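Local coordinates for protein PHB depolymerase (Penicillium funiculosum, PDB 2D81) that probably hydrolyses the ester bonds of the biopolyester polyhydroxybutyrate, acting as a fungal depolymerase of the alpha/beta hydrolase fold, at residues G308-K311 with Q312-G316. Numbering follows the deposited sequence.
Sequences GQVK and QIVSG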
loop_
_atom_site.group_PDB
_atom_site.type_symbol
_atom_site.label_atom_id
_atom_site.label_comp_id
_atom_site.label_asym_id
_atom_site.label_seq_id
_atom_site.Cartn_x
_atom_site.Cartn_y
_atom_site.Cartn_z
ATOM N N GLY A 308 -4.041 13.609 -0.178
ATOM C CA GLY A 308 -5.047 14.570 -0.598
ATOM C C GLY A 308 -6.349 13.887 -0.959
ATOM O O GLY A 308 -7.434 14.389 -0.656
ATOM N N GLN A 309 -6.238 12.737 -1.614
ATOM C CA GLN A 309 -7.395 11.909 -1.914
ATOM C C GLN A 309 -8.081 11.477 -0.625
ATOM O O GLN A 309 -9.301 11.558 -0.500
ATOM C CB GLN A 309 -6.960 10.679 -2.715
ATOM C CG GLN A 309 -6.495 11.001 -4.133
ATOM C CD GLN A 309 -5.946 9.788 -4.852
ATOM O OE1 GLN A 309 -6.272 8.656 -4.507
ATOM N NE2 GLN A 309 -5.117 10.020 -5.870
ATOM N N VAL A 310 -7.287 11.021 0.338
ATOM C CA VAL A 310 -7.829 10.571 1.611
ATOM C C VAL A 310 -8.554 11.707 2.325
ATOM O O VAL A 310 -9.661 11.525 2.835
ATOM C CB VAL A 310 -6.712 10.030 2.525
ATOM C CG1 VAL A 310 -7.241 9.817 3.932
ATOM C CG2 VAL A 310 -6.176 8.726 1.959
ATOM N N LYS A 311 -7.923 12.876 2.364
ATOM C CA LYS A 311 -8.493 14.024 3.062
ATOM C C LYS A 311 -9.858 14.382 2.482
ATOM O O LYS A 311 -10.776 14.756 3.215
ATOM C CB LYS A 311 -7.563 15.233 2.942
ATOM C CG LYS A 311 -6.169 15.038 3.525
ATOM C CD LYS A 311 -6.128 15.280 5.022
ATOM C CE LYS A 311 -4.691 15.262 5.525
ATOM N NZ LYS A 311 -4.577 15.624 6.964
ATOM N N GLN A 312 -9.984 14.271 1.162
ATOM C CA GLN A 312 -11.242 14.576 0.489
ATOM C C GLN A 312 -12.326 13.582 0.895
ATOM O O GLN A 312 -13.442 13.970 1.239
ATOM C CB GLN A 312 -11.044 14.550 -1.028
ATOM C CG GLN A 312 -12.328 14.657 -1.858
ATOM C CD GLN A 312 -13.152 15.893 -1.541
ATOM O OE1 GLN A 312 -12.661 16.851 -0.942
ATOM N NE2 GLN A 312 -14.415 15.880 -1.954
ATOM N N ILE A 313 -11.988 12.298 0.867
ATOM C CA ILE A 313 -12.953 11.259 1.202
ATOM C C ILE A 313 -13.467 11.380 2.635
ATOM O O ILE A 313 -14.655 11.192 2.885
ATOM C CB ILE A 313 -12.347 9.857 0.992
ATOM C CG1 ILE A 313 -12.132 9.614 -0.507
ATOM C CG2 ILE A 313 -13.257 8.790 1.592
ATOM C CD1 ILE A 313 -11.317 8.380 -0.834
ATOM N N VAL A 314 -12.584 11.693 3.579
ATOM C CA VAL A 314 -13.000 11.748 4.979
ATOM C C VAL A 314 -13.633 13.088 5.342
ATOM O O VAL A 314 -14.150 13.256 6.447
ATOM C CB VAL A 314 -11.815 11.486 5.940
ATOM C CG1 VAL A 314 -11.160 10.159 5.601
ATOM C CG2 VAL A 314 -10.811 12.624 5.861
ATOM N N SER A 315 -13.597 14.036 4.411
ATOM C CA SER A 315 -14.120 15.377 4.677
ATOM C C SER A 315 -15.641 15.373 4.796
ATOM O O SER A 315 -16.245 16.382 5.163
ATOM C CB SER A 315 -13.702 16.346 3.568
ATOM O OG SER A 315 -14.415 16.093 2.368
ATOM N N GLY A 316 -16.258 14.237 4.484
ATOM C CA GLY A 316 -17.700 14.133 4.595
ATOM C C GLY A 316 -18.164 13.538 5.912
ATOM O O GLY A 316 -19.357 13.292 6.095
#
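Val310 and Val314 sit one turn apart near the end of helix 301-314, and both backbone and side chains join them. Val314 N gives its hydrogen to Val310 O over 3.0 Å. Ile313 N bonds to Gln309 O and Gln312 N to Gly308 O, one and two residues earlier in the chain. These are the i to i+4 bonds of an alpha-helix.

Apolar contact follows the same spacing. Methyl CG1 of Val310 lies 4.3 Å from CG1 of Val314, a loose touch alongside the helix. With chi1 at -55°, the other methyl of Val314, CG2, is wedged against two carbonyl oxygens, 3.4 Å from both Lys311 O and Val310 O. Ile313 CG1 in turn lies 3.4 Å from Gln309 O. Outside this turn Val310 and Ile313 pack on Leu223 of strand 221-227, while Ile313 also meets Leu259 of strand 256-260.

The polar ends of the two glutamines point to other loops: Gln309 NE2 bonds to Tyr197 O, and Gln312 NE2 to Leu3 O near the chain start. At the far end Ser315 folds back on Gln312. Its OG, with chi1 at 72°, reaches Gln312 O at 2.6 Å, and Ser315 N bonds to the same oxygen at 3.2 Å, so two donors from one residue grip a single carbonyl beyond the helical bonds.

The whole is the C-terminal part of an amphipathic helix, one side laid on the central mixed sheet of the alpha/beta hydrolase fold close to the end of the chain.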